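Local coordinates for single-stranded DNA-binding protein WHY3, chloroplastic (Arabidopsis thaliana, PDB 4KOQ) that binds single-stranded DNA as a homotetramer, maintains plastid genome stability in chloroplasts by preventing illegitimate recombination, and represses transcription of the kinesin KP1 in the nucleus, at residues K108-P113 / G117-L122; L49-A54 / E133-P138; F90-P93 / D99-K102; T73-L78 / S149-V154. All coordinates share one frame; numbering follows the deposited sequence.

Contact 1: K108-P113 / G117-L122; sequences KVEPLP and GRFFNL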
loop_
_atom_site.group_PDB
_atom_site.type_symbol
_atom_site.label_atom_id
_atom_site.label_comp_id
_atom_site.label_asym_id
_atom_site.label_seq_id
_atom_site.Cartn_x
_atom_site.Cartn_y
_atom_site.Cartn_z
ATOM N N LYS A 108 -4.365 22.647 -13.019
ATOM C CA LYS A 108 -5.332 22.796 -11.948
ATOM C C LYS A 108 -6.209 21.557 -11.846
ATOM O O LYS A 108 -6.628 20.992 -12.861
ATOM C CB LYS A 108 -6.230 24.027 -12.154
ATOM C CG LYS A 108 -7.057 24.344 -10.954
ATOM C CD LYS A 108 -7.796 25.666 -11.027
ATOM C CE LYS A 108 -8.356 26.014 -9.663
ATOM N NZ LYS A 108 -9.506 26.938 -9.785
ATOM N N VAL A 109 -6.463 21.132 -10.613
ATOM C CA VAL A 109 -7.334 20.023 -10.327
ATOM C C VAL A 109 -8.447 20.432 -9.375
ATOM O O VAL A 109 -8.184 20.878 -8.246
ATOM C CB VAL A 109 -6.570 18.789 -9.743
ATOM C CG1 VAL A 109 -7.551 17.689 -9.479
ATOM C CG2 VAL A 109 -5.524 18.300 -10.714
ATOM N N GLU A 110 -9.682 20.262 -9.832
ATOM C CA GLU A 110 -10.853 20.780 -9.154
ATOM C C GLU A 110 -11.885 19.702 -8.945
ATOM O O GLU A 110 -11.989 18.771 -9.730
ATOM C CB GLU A 110 -11.514 21.857 -10.015
ATOM C CG GLU A 110 -10.808 23.162 -10.084
ATOM C CD GLU A 110 -11.454 24.085 -11.114
ATOM O OE1 GLU A 110 -11.828 23.587 -12.199
ATOM O OE2 GLU A 110 -11.587 25.296 -10.843
ATOM N N PRO A 111 -12.693 19.842 -7.893
ATOM C CA PRO A 111 -13.782 18.908 -7.656
ATOM C C PRO A 111 -14.873 19.169 -8.674
ATOM O O PRO A 111 -15.019 20.318 -9.087
ATOM C CB PRO A 111 -14.253 19.271 -6.232
ATOM C CG PRO A 111 -13.832 20.677 -6.038
ATOM C CD PRO A 111 -12.601 20.886 -6.848
ATOM N N LEU A 112 -15.562 18.130 -9.136
ATOM C CA LEU A 112 -16.739 18.347 -9.976
ATOM C C LEU A 112 -17.904 18.681 -9.048
ATOM O O LEU A 112 -18.040 18.077 -7.980
ATOM C CB LEU A 112 -17.045 17.133 -10.855
ATOM C CG LEU A 112 -16.024 16.884 -11.964
ATOM C CD1 LEU A 112 -16.264 15.523 -12.595
ATOM C CD2 LEU A 112 -16.060 17.964 -13.010
ATOM N N PRO A 113 -18.734 19.656 -9.455
ATOM C CA PRO A 113 -19.676 20.389 -8.599
ATOM C C PRO A 113 -20.728 19.492 -7.967
ATOM O O PRO A 113 -21.395 19.911 -7.017
ATOM C CB PRO A 113 -20.334 21.371 -9.566
ATOM C CG PRO A 113 -20.268 20.690 -10.879
ATOM C CD PRO A 113 -18.946 19.968 -10.879
ATOM N N GLY A 117 -16.438 13.438 -9.146
ATOM C CA GLY A 117 -15.073 13.265 -9.638
ATOM C C GLY A 117 -14.288 14.544 -9.687
ATOM O O GLY A 117 -14.523 15.441 -8.869
ATOM N N ARG A 118 -13.330 14.612 -10.611
ATOM C CA ARG A 118 -12.371 15.725 -10.663
ATOM C C ARG A 118 -12.231 16.280 -12.079
ATOM O O ARG A 118 -12.379 15.571 -13.070
ATOM C CB ARG A 118 -10.993 15.288 -10.156
ATOM C CG ARG A 118 -10.967 14.773 -8.716
ATOM C CD ARG A 118 -10.825 15.888 -7.741
ATOM N NE ARG A 118 -10.911 15.427 -6.373
ATOM C CZ ARG A 118 -10.884 16.222 -5.316
ATOM N NH1 ARG A 118 -10.805 17.529 -5.464
ATOM N NH2 ARG A 118 -10.987 15.699 -4.110
ATOM N N PHE A 119 -11.894 17.560 -12.158
ATOM C CA PHE A 119 -11.697 18.227 -13.433
ATOM C C PHE A 119 -10.235 18.586 -13.500
ATOM O O PHE A 119 -9.779 19.343 -12.670
ATOM C CB PHE A 119 -12.601 19.474 -13.450
ATOM C CG PHE A 119 -12.981 19.971 -14.822
ATOM C CD1 PHE A 119 -13.269 19.089 -15.871
ATOM C CD2 PHE A 119 -13.115 21.328 -15.052
ATOM C CE1 PHE A 119 -13.649 19.562 -17.138
ATOM C CE2 PHE A 119 -13.504 21.803 -16.307
ATOM C CZ PHE A 119 -13.778 20.909 -17.352
ATOM N N PHE A 120 -9.492 18.052 -14.471
ATOM C CA PHE A 120 -8.114 18.426 -14.662
ATOM C C PHE A 120 -8.003 19.448 -15.787
ATOM O O PHE A 120 -8.585 19.285 -16.854
ATOM C CB PHE A 120 -7.260 17.237 -15.110
ATOM C CG PHE A 120 -6.895 16.269 -13.997
ATOM C CD1 PHE A 120 -7.824 15.847 -13.084
ATOM C CD2 PHE A 120 -5.609 15.771 -13.925
ATOM C CE1 PHE A 120 -7.467 14.921 -12.081
ATOM C CE2 PHE A 120 -5.268 14.845 -12.944
ATOM C CZ PHE A 120 -6.195 14.425 -12.054
ATOM N N ASN A 121 -7.162 20.441 -15.590
ATOM C CA ASN A 121 -6.960 21.420 -16.651
ATOM C C ASN A 121 -5.487 21.717 -16.785
ATOM O O ASN A 121 -4.854 22.053 -15.805
ATOM C CB ASN A 121 -7.739 22.677 -16.284
ATOM C CG ASN A 121 -7.449 23.845 -17.215
ATOM O OD1 ASN A 121 -7.221 24.957 -16.765
ATOM N ND2 ASN A 121 -7.428 23.581 -18.510
ATOM N N LEU A 122 -4.916 21.586 -17.978
ATOM C CA LEU A 122 -3.574 22.108 -18.203
ATOM C C LEU A 122 -3.643 23.305 -19.146
ATOM O O LEU A 122 -4.193 23.175 -20.238
ATOM C CB LEU A 122 -2.691 21.029 -18.798
ATOM C CG LEU A 122 -1.273 21.424 -19.194
ATOM C CD1 LEU A 122 -0.447 21.997 -18.064
ATOM C CD2 LEU A 122 -0.553 20.228 -19.819
HETATM O O HOH W 1 -9.523 22.329 -13.453
#

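Contact 2: L49-A54 / E133-P138; sequences LQFAPA and ESVYIP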
loop_
_atom_site.group_PDB
_atom_site.type_symbol
_atom_site.label_atom_id
_atom_site.label_comp_id
_atom_site.label_asym_id
_atom_site.label_seq_id
_atom_site.Cartn_x
_atom_site.Cartn_y
_atom_site.Cartn_z
ATOM N N LEU A 49 2.578 13.792 -17.458
ATOM C CA LEU A 49 1.204 13.874 -17.917
ATOM C C LEU A 49 1.166 14.463 -19.317
ATOM O O LEU A 49 1.756 15.505 -19.543
ATOM C CB LEU A 49 0.417 14.835 -17.039
ATOM C CG LEU A 49 0.463 14.716 -15.516
ATOM C CD1 LEU A 49 -0.729 15.445 -14.897
ATOM C CD2 LEU A 49 0.490 13.330 -15.058
ATOM N N GLN A 50 0.463 13.798 -20.231
ATOM C CA GLN A 50 0.302 14.281 -21.607
ATOM C C GLN A 50 -1.163 14.446 -21.909
ATOM O O GLN A 50 -1.922 13.495 -21.788
ATOM C CB GLN A 50 0.933 13.285 -22.576
ATOM C CG GLN A 50 2.391 12.952 -22.196
ATOM C CD GLN A 50 3.141 12.181 -23.297
ATOM O OE1 GLN A 50 3.119 12.554 -24.476
ATOM N NE2 GLN A 50 3.799 11.113 -22.908
ATOM N N PHE A 51 -1.570 15.657 -22.289
ATOM C CA PHE A 51 -2.977 15.960 -22.548
ATOM C C PHE A 51 -3.106 16.214 -24.043
ATOM O O PHE A 51 -2.261 16.923 -24.619
ATOM C CB PHE A 51 -3.427 17.252 -21.844
ATOM C CG PHE A 51 -3.458 17.198 -20.309
ATOM C CD1 PHE A 51 -2.291 17.260 -19.559
ATOM C CD2 PHE A 51 -4.679 17.175 -19.643
ATOM C CE1 PHE A 51 -2.341 17.243 -18.183
ATOM C CE2 PHE A 51 -4.731 17.175 -18.270
ATOM C CZ PHE A 51 -3.561 17.211 -17.543
ATOM N N ALA A 52 -4.145 15.666 -24.649
ATOM C CA ALA A 52 -4.411 15.934 -26.077
ATOM C C ALA A 52 -5.877 16.181 -26.339
ATOM O O ALA A 52 -6.753 15.477 -25.813
ATOM C CB ALA A 52 -3.931 14.762 -26.905
ATOM N N PRO A 53 -6.184 17.180 -27.201
ATOM C CA PRO A 53 -7.567 17.514 -27.519
ATOM C C PRO A 53 -8.125 16.503 -28.527
ATOM O O PRO A 53 -7.330 15.940 -29.283
ATOM C CB PRO A 53 -7.456 18.922 -28.143
ATOM C CG PRO A 53 -6.090 18.954 -28.767
ATOM C CD PRO A 53 -5.217 18.071 -27.867
ATOM N N ALA A 54 -9.427 16.264 -28.523
ATOM C CA ALA A 54 -10.003 15.316 -29.485
ATOM C C ALA A 54 -9.802 15.888 -30.905
ATOM O O ALA A 54 -9.796 17.087 -31.072
ATOM C CB ALA A 54 -11.474 15.063 -29.190
ATOM N N GLU A 133 -3.023 27.800 -24.586
ATOM C CA GLU A 133 -3.520 26.509 -25.035
ATOM C C GLU A 133 -3.934 25.734 -23.787
ATOM O O GLU A 133 -3.093 25.498 -22.936
ATOM C CB GLU A 133 -2.412 25.736 -25.732
ATOM C CG GLU A 133 -1.830 26.464 -26.949
ATOM C CD GLU A 133 -2.741 26.365 -28.141
ATOM O OE1 GLU A 133 -3.191 25.240 -28.449
ATOM O OE2 GLU A 133 -3.024 27.411 -28.767
ATOM N N SER A 134 -5.201 25.379 -23.691
ATOM C CA SER A 134 -5.803 24.872 -22.455
ATOM C C SER A 134 -6.559 23.604 -22.809
ATOM O O SER A 134 -7.301 23.592 -23.776
ATOM C CB SER A 134 -6.738 25.945 -21.870
ATOM O OG SER A 134 -7.154 25.712 -20.520
ATOM N N VAL A 135 -6.307 22.522 -22.072
ATOM C CA VAL A 135 -6.972 21.238 -22.302
ATOM C C VAL A 135 -7.619 20.845 -20.991
ATOM O O VAL A 135 -6.953 20.894 -19.964
ATOM C CB VAL A 135 -5.981 20.117 -22.707
ATOM C CG1 VAL A 135 -6.740 18.788 -22.912
ATOM C CG2 VAL A 135 -5.245 20.478 -23.977
ATOM N N TYR A 136 -8.900 20.498 -21.025
ATOM C CA TYR A 136 -9.649 20.086 -19.839
ATOM C C TYR A 136 -10.061 18.659 -20.013
ATOM O O TYR A 136 -10.437 18.250 -21.131
ATOM C CB TYR A 136 -10.932 20.885 -19.733
ATOM C CG TYR A 136 -10.734 22.327 -19.357
ATOM C CD1 TYR A 136 -10.445 23.284 -20.319
ATOM C CD2 TYR A 136 -10.876 22.736 -18.042
ATOM C CE1 TYR A 136 -10.274 24.622 -19.955
ATOM C CE2 TYR A 136 -10.691 24.048 -17.673
ATOM C CZ TYR A 136 -10.416 24.989 -18.633
ATOM O OH TYR A 136 -10.237 26.303 -18.249
ATOM N N ILE A 137 -10.055 17.897 -18.933
ATOM C CA ILE A 137 -10.573 16.535 -19.009
ATOM C C ILE A 137 -11.235 16.202 -17.688
ATOM O O ILE A 137 -10.682 16.448 -16.631
ATOM C CB ILE A 137 -9.501 15.547 -19.410
ATOM C CG1 ILE A 137 -10.136 14.176 -19.731
ATOM C CG2 ILE A 137 -8.449 15.444 -18.317
ATOM C CD1 ILE A 137 -9.169 13.102 -20.194
ATOM N N PRO A 138 -12.469 15.725 -17.740
ATOM C CA PRO A 138 -13.137 15.257 -16.526
ATOM C C PRO A 138 -12.736 13.824 -16.173
ATOM O O PRO A 138 -12.568 12.971 -17.056
ATOM C CB PRO A 138 -14.617 15.287 -16.913
ATOM C CG PRO A 138 -14.606 15.050 -18.369
ATOM C CD PRO A 138 -13.335 15.629 -18.920
#

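Contact 3: F90-P93 / D99-K102; sequences FHDP and DEGK. With PO4 (phosphate ion), chain B.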
loop_
_atom_site.group_PDB
_atom_site.type_symbol
_atom_site.label_atom_id
_atom_site.label_comp_id
_atom_site.label_asym_id
_atom_site.label_seq_id
_atom_site.Cartn_x
_atom_site.Cartn_y
_atom_site.Cartn_z
ATOM N N PHE A 90 2.116 25.670 -10.723
ATOM C CA PHE A 90 2.673 26.551 -11.724
ATOM C C PHE A 90 4.123 26.188 -12.027
ATOM O O PHE A 90 4.950 26.138 -11.118
ATOM C CB PHE A 90 2.673 27.995 -11.204
ATOM C CG PHE A 90 1.323 28.481 -10.772
ATOM C CD1 PHE A 90 0.799 28.114 -9.541
ATOM C CD2 PHE A 90 0.572 29.294 -11.588
ATOM C CE1 PHE A 90 -0.455 28.554 -9.140
ATOM C CE2 PHE A 90 -0.685 29.754 -11.181
ATOM C CZ PHE A 90 -1.193 29.374 -9.970
ATOM N N HIS A 91 4.419 25.966 -13.296
ATOM C CA HIS A 91 5.747 25.606 -13.734
ATOM C C HIS A 91 6.215 26.540 -14.838
ATOM O O HIS A 91 5.487 26.796 -15.795
ATOM C CB HIS A 91 5.786 24.202 -14.311
ATOM C CG HIS A 91 5.669 23.105 -13.279
ATOM N ND1 HIS A 91 5.753 21.770 -13.618
ATOM C CD2 HIS A 91 5.414 23.139 -11.946
ATOM C CE1 HIS A 91 5.589 21.027 -12.532
ATOM N NE2 HIS A 91 5.384 21.829 -11.503
ATOM N N ASP A 92 7.469 26.976 -14.719
ATOM C CA ASP A 92 8.181 27.637 -15.804
ATOM C C ASP A 92 9.184 26.656 -16.390
ATOM O O ASP A 92 10.156 26.308 -15.735
ATOM C CB ASP A 92 8.920 28.865 -15.277
ATOM C CG ASP A 92 9.707 29.593 -16.366
ATOM O OD1 ASP A 92 9.913 29.025 -17.460
ATOM O OD2 ASP A 92 10.130 30.740 -16.114
ATOM N N PRO A 93 8.952 26.205 -17.628
ATOM C CA PRO A 93 9.758 25.159 -18.276
ATOM C C PRO A 93 11.160 25.630 -18.653
ATOM O O PRO A 93 12.013 24.811 -18.986
ATOM C CB PRO A 93 8.996 24.850 -19.559
ATOM C CG PRO A 93 7.755 25.618 -19.515
ATOM C CD PRO A 93 7.855 26.665 -18.487
ATOM N N ASP A 99 15.029 31.843 -21.626
ATOM C CA ASP A 99 13.613 31.952 -21.948
ATOM C C ASP A 99 12.753 31.980 -20.682
ATOM O O ASP A 99 11.527 31.946 -20.754
ATOM C CB ASP A 99 13.198 30.810 -22.872
ATOM C CG ASP A 99 14.055 30.743 -24.127
ATOM O OD1 ASP A 99 15.120 30.077 -24.089
ATOM O OD2 ASP A 99 13.668 31.366 -25.143
ATOM N N GLU A 100 13.395 32.058 -19.522
ATOM C CA GLU A 100 12.659 32.140 -18.268
ATOM C C GLU A 100 11.611 33.241 -18.326
ATOM O O GLU A 100 11.850 34.315 -18.883
ATOM C CB GLU A 100 13.598 32.369 -17.084
ATOM C CG GLU A 100 12.875 32.834 -15.838
ATOM C CD GLU A 100 13.740 32.808 -14.598
ATOM O OE1 GLU A 100 13.315 33.383 -13.572
ATOM O OE2 GLU A 100 14.827 32.195 -14.636
ATOM N N GLY A 101 10.443 32.958 -17.760
ATOM C CA GLY A 101 9.384 33.935 -17.635
ATOM C C GLY A 101 8.515 34.112 -18.856
ATOM O O GLY A 101 7.530 34.847 -18.806
ATOM N N LYS A 102 8.849 33.454 -19.958
ATOM C CA LYS A 102 8.096 33.662 -21.189
ATOM C C LYS A 102 6.929 32.675 -21.353
ATOM O O LYS A 102 5.953 32.974 -22.044
ATOM C CB LYS A 102 9.016 33.573 -22.389
ATOM C CG LYS A 102 9.988 34.753 -22.476
ATOM C CD LYS A 102 10.915 34.585 -23.647
ATOM C CE LYS A 102 12.036 35.633 -23.630
ATOM N NZ LYS A 102 12.922 35.441 -24.804
HETATM P P PO4 B . 6.881 20.737 -17.178
HETATM O O1 PO4 B . 6.096 20.220 -18.346
HETATM O O2 PO4 B . 7.310 22.164 -17.420
HETATM O O3 PO4 B . 6.098 20.721 -15.911
HETATM O O4 PO4 B . 8.083 19.835 -16.975
HETATM O O HOH W 2 9.340 30.598 -20.015
#

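Contact 4: T73-L78 / S149-V154; sequences TEIGNL and SAFNFV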
loop_
_atom_site.group_PDB
_atom_site.type_symbol
_atom_site.label_atom_id
_atom_site.label_comp_id
_atom_site.label_asym_id
_atom_site.label_seq_id
_atom_site.Cartn_x
_atom_site.Cartn_y
_atom_site.Cartn_z
ATOM N N THR A 73 6.157 15.964 -4.647
ATOM C CA THR A 73 5.349 16.794 -3.733
ATOM C C THR A 73 3.977 17.060 -4.321
ATOM O O THR A 73 2.991 17.010 -3.630
ATOM C CB THR A 73 6.051 18.139 -3.423
ATOM O OG1 THR A 73 7.302 17.864 -2.787
ATOM C CG2 THR A 73 5.209 19.008 -2.499
ATOM N N GLU A 74 3.929 17.304 -5.620
ATOM C CA GLU A 74 2.644 17.508 -6.304
ATOM C C GLU A 74 1.739 16.288 -6.296
ATOM O O GLU A 74 0.540 16.404 -6.085
ATOM C CB GLU A 74 2.894 18.020 -7.726
ATOM C CG GLU A 74 3.398 19.437 -7.740
ATOM C CD GLU A 74 4.063 19.892 -9.049
ATOM O OE1 GLU A 74 4.316 19.077 -9.964
ATOM O OE2 GLU A 74 4.389 21.111 -9.154
ATOM N N ILE A 75 2.331 15.103 -6.465
ATOM C CA ILE A 75 1.629 13.868 -6.257
ATOM C C ILE A 75 1.101 13.831 -4.848
ATOM O O ILE A 75 -0.031 13.447 -4.609
ATOM C CB ILE A 75 2.527 12.650 -6.538
ATOM C CG1 ILE A 75 2.930 12.646 -8.003
ATOM C CG2 ILE A 75 1.779 11.392 -6.105
ATOM C CD1 ILE A 75 4.223 11.903 -8.336
ATOM N N GLY A 76 1.913 14.244 -3.866
ATOM C CA GLY A 76 1.403 14.291 -2.521
ATOM C C GLY A 76 0.182 15.186 -2.342
ATOM O O GLY A 76 -0.751 14.850 -1.598
ATOM N N ASN A 77 0.165 16.312 -3.038
ATOM C CA ASN A 77 -1.006 17.154 -2.990
ATOM C C ASN A 77 -2.245 16.439 -3.492
ATOM O O ASN A 77 -3.302 16.528 -2.888
ATOM C CB ASN A 77 -0.786 18.368 -3.849
ATOM C CG ASN A 77 -1.579 19.543 -3.374
ATOM O OD1 ASN A 77 -2.699 19.410 -2.850
ATOM N ND2 ASN A 77 -0.981 20.696 -3.470
ATOM N N LEU A 78 -2.098 15.751 -4.614
ATOM C CA LEU A 78 -3.227 15.061 -5.243
ATOM C C LEU A 78 -3.748 13.956 -4.373
ATOM O O LEU A 78 -4.949 13.736 -4.316
ATOM C CB LEU A 78 -2.834 14.507 -6.613
ATOM C CG LEU A 78 -2.588 15.600 -7.647
ATOM C CD1 LEU A 78 -2.208 14.995 -8.963
ATOM C CD2 LEU A 78 -3.856 16.392 -7.792
ATOM N N SER A 149 -4.545 5.174 -6.036
ATOM C CA SER A 149 -3.862 3.922 -5.768
ATOM C C SER A 149 -2.501 3.847 -6.466
ATOM O O SER A 149 -1.490 3.501 -5.837
ATOM C CB SER A 149 -4.758 2.730 -6.125
ATOM O OG SER A 149 -4.070 1.483 -6.147
ATOM N N ALA A 150 -2.462 4.201 -7.767
ATOM C CA ALA A 150 -1.236 4.150 -8.544
ATOM C C ALA A 150 -0.201 5.153 -8.013
ATOM O O ALA A 150 0.988 4.851 -7.983
ATOM C CB ALA A 150 -1.528 4.443 -10.025
ATOM N N PHE A 151 -0.668 6.339 -7.608
ATOM C CA PHE A 151 0.216 7.393 -7.090
ATOM C C PHE A 151 0.830 6.984 -5.737
ATOM O O PHE A 151 2.043 7.164 -5.486
ATOM C CB PHE A 151 -0.533 8.737 -6.914
ATOM C CG PHE A 151 -0.936 9.434 -8.200
ATOM C CD1 PHE A 151 -0.622 8.922 -9.442
ATOM C CD2 PHE A 151 -1.617 10.638 -8.148
ATOM C CE1 PHE A 151 -0.995 9.585 -10.599
ATOM C CE2 PHE A 151 -1.990 11.290 -9.328
ATOM C CZ PHE A 151 -1.679 10.771 -10.518
ATOM N N ASN A 152 0.008 6.453 -4.848
ATOM C CA ASN A 152 0.539 5.945 -3.580
ATOM C C ASN A 152 1.516 4.793 -3.792
ATOM O O ASN A 152 2.532 4.683 -3.102
ATOM C CB ASN A 152 -0.584 5.552 -2.630
ATOM C CG ASN A 152 -1.075 6.709 -1.822
ATOM O OD1 ASN A 152 -0.280 7.481 -1.297
ATOM N ND2 ASN A 152 -2.396 6.846 -1.709
ATOM N N PHE A 153 1.227 3.924 -4.740
ATOM C CA PHE A 153 2.157 2.874 -5.119
ATOM C C PHE A 153 3.511 3.427 -5.581
ATOM O O PHE A 153 4.587 2.925 -5.203
ATOM C CB PHE A 153 1.561 1.989 -6.203
ATOM C CG PHE A 153 2.560 1.138 -6.901
ATOM C CD1 PHE A 153 2.945 -0.083 -6.347
ATOM C CD2 PHE A 153 3.139 1.530 -8.088
ATOM C CE1 PHE A 153 3.875 -0.863 -6.969
ATOM C CE2 PHE A 153 4.091 0.725 -8.708
ATOM C CZ PHE A 153 4.456 -0.464 -8.139
ATOM N N VAL A 154 3.470 4.432 -6.439
ATOM C CA VAL A 154 4.670 4.825 -7.152
ATOM C C VAL A 154 5.566 5.742 -6.336
ATOM O O VAL A 154 6.767 5.802 -6.573
ATOM C CB VAL A 154 4.318 5.434 -8.534
ATOM C CG1 VAL A 154 3.930 6.870 -8.414
ATOM C CG2 VAL A 154 5.467 5.223 -9.487
#

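Contact 1: K108-P113 / G117-L122
Lys108-Pro111 and Gly117-Leu122 run antiparallel, their axes 4.5 Å apart at closest approach and their directions 156° from one another, as the two arms of a beta hairpin in one of the two four-stranded sheets of the Whirly fold. Lys108 with Asn121 and Glu110 with Phe119 are hydrogen-bonded pairs, each joined by two backbone bonds; the shortest of the five across the hairpin runs from Phe119 N to Glu110 O at 2.7 Å. Beyond them Leu112 N donates to Gly117 O. The non-hydrogen-bonded pair Val109-Phe120 turns its side chains to the helix-covered face, Phe120 against Phe144 and Leu147 of helix 141-158, Val109 against Leu78 of helix 72-79. With CG1 of Val109 anti to the backbone N (chi1 -180°), CG2 is set squarely over the Phe120 ring, 3.9 Å from its centroid in a CH-pi contact, while CG1 lies 3.8 Å from CE1 of the same ring. An alanine in place of Phe120 would probably leave Val109 CG2 without the ring face beneath it and open a gap toward Phe144 and Leu147. Arg118, its chain bent at chi2, carries its guanidinium past Pro111 to the carbonyls of Gly82 and Glu85. On the other face of the sheet Lys108 NZ forms a salt bridge with Glu110 OE2, 2.9 Å away and met from above the carboxylate plane. The Glu110 carboxylate lies nearly coplanar with the Phe119 ring, its OE1 at the ring edge 3.9 Å from CD2, and a water lies within hydrogen-bonding distance of both that OE1 and Phe119 O.

Contact 2: L49-A54 / E133-P138
Phe51 points from strand 39-56 toward Val135 and Ile137 of strand 131-140. The two strands belong to different sheets and pass each other nearly at right angles (91°), with 7.1 Å between their axes. The contact begins at the first side-chain carbon: Phe51 CB lies 3.8 Å from Val135 CG1 and almost as near to Val135 CB. Its CG stands anti to the carbonyl carbon (chi1 -67°), which sends the ring along the opposing strand from Val135 toward Ile137. At CD2 the ring still grazes Val135 CG1, at 4.2 Å. One atom farther on, CE2 comes 4.1 Å from Ile137 CG2. Both methyls approach the ring obliquely, and the side chains slant across one another. Leu22 of strand 20-33, Leu107 of strand 103-111 and Phe120 and Leu122 of strand 117-126 also touch Phe51, so its ring is enclosed by residues from both sheets. The orthogonal crossing is that of two sheets packed face to face around an apolar core. No hydrogen bond links the two segments; the junction consists of methyl and ring carbons at van der Waals distance, and its cohesion therefore comes from burial of apolar surface and from shape, without directional bonding.

Contact 3: F90-P93 / D99-K102
A carboxylate gripping the backbone of a tight turn is the distinguishing feature here: Asp92 OD2 accepts a hydrogen bond from Gly101 N, 2.8 Å away, with an N-H...O angle of 156°. The donor arrives on the syn side of the carboxylate, 26° out of its plane. Placing CG anti to the backbone N (chi1 179°) extends Asp92 from the end of strand 87-91 to the type II turn Asp99-Lys102, in which Lys102 N donates to Asp99 O. Gly101 occupies the third position of that turn with positive phi, a conformation that favours glycine. The second carboxylate oxygen works as well: OD1 takes a bond from Phe94 N and lies near a water that is 2.7 Å from Asp99 O. Glu100 approaches with its aliphatic part, CG lying 3.5 Å from Asp92 OD2, while its OE2 accepts from Gly96 N, and the two carboxylate planes are nearly perpendicular. An alanine at Asp92 would probably leave the amides of Gly101 and Phe94 without their carboxylate acceptor and remove the tie between the strand end and the turn. Next to Asp92, His91 ND1 donates to O3 of a phosphate ion, probably from the crystallisation liquor, at a short 2.5 Å; Ser69 OG and Lys105 NZ are also hydrogen-bonded to the ion. The turn belongs to the surface loop between strands 87-91 and 103-111, while His91 stacks on Phe68 of strand 59-70 and bonds through NE2 to Glu74 of helix 72-79.

Contact 4: T73-L78 / S149-V154
Phe151 reaches from helix 141-158 to Ile75 and Leu78 on one flank of helix 72-79, overlapping the first with its base and the second with its outer rim. Ile75 CG2 lies 3.6 Å from Phe151 CB and 3.9 Å from CG, so this methyl sits where the ring joins its stem. Farther out on the ring, CE2 comes 3.7 Å from Leu78 CD1. Both methyls meet the ring obliquely. In Ile75 a chi1 of -64° puts CG1 anti to the carbonyl carbon and leaves CG2 anti to the backbone N, directed at Phe151 CB. The two aliphatic residues are three positions apart, close to one helical turn, and thus both face the aromatic side chain. In the Whirly fold these helices pack beside the sheets: Leu47 of strand 39-56 touches both Ile75 and Phe151, and Leu70 of strand 59-70 lies against Ile75 and Leu78. Helix 141-158 also faces other copies of the protein in the tetramer, where Ala150 packs on Trp161 and Val154 on Phe164 of the second subunit. From the other helix, Thr73 packs on Glu143 and Asn77 on Ala142 of the third subunit.

In the fold
Contacts 2 and 4 are wholly buried and apolar, contact 1 is partly buried, and contact 3 lies on the surface. Contact 1 uses strands 103-111 and 117-126, contact 3 the end of the neighbouring strand 87-91 in the same sheet, and contact 2 joins that sheet's last strand, 131-140, to the other sheet. Contacts 1 and 2 meet directly, Leu122 O and Phe120 O probably accepting from Val135 N and Ile137 N. Helix 72-79 of contact 4 touches contact 1 and also reaches contact 3 at His91. Backbone bonding dominates the hairpin and a carboxylate the loop, whereas methyl and ring packing holds sheet to sheet and helix to helix.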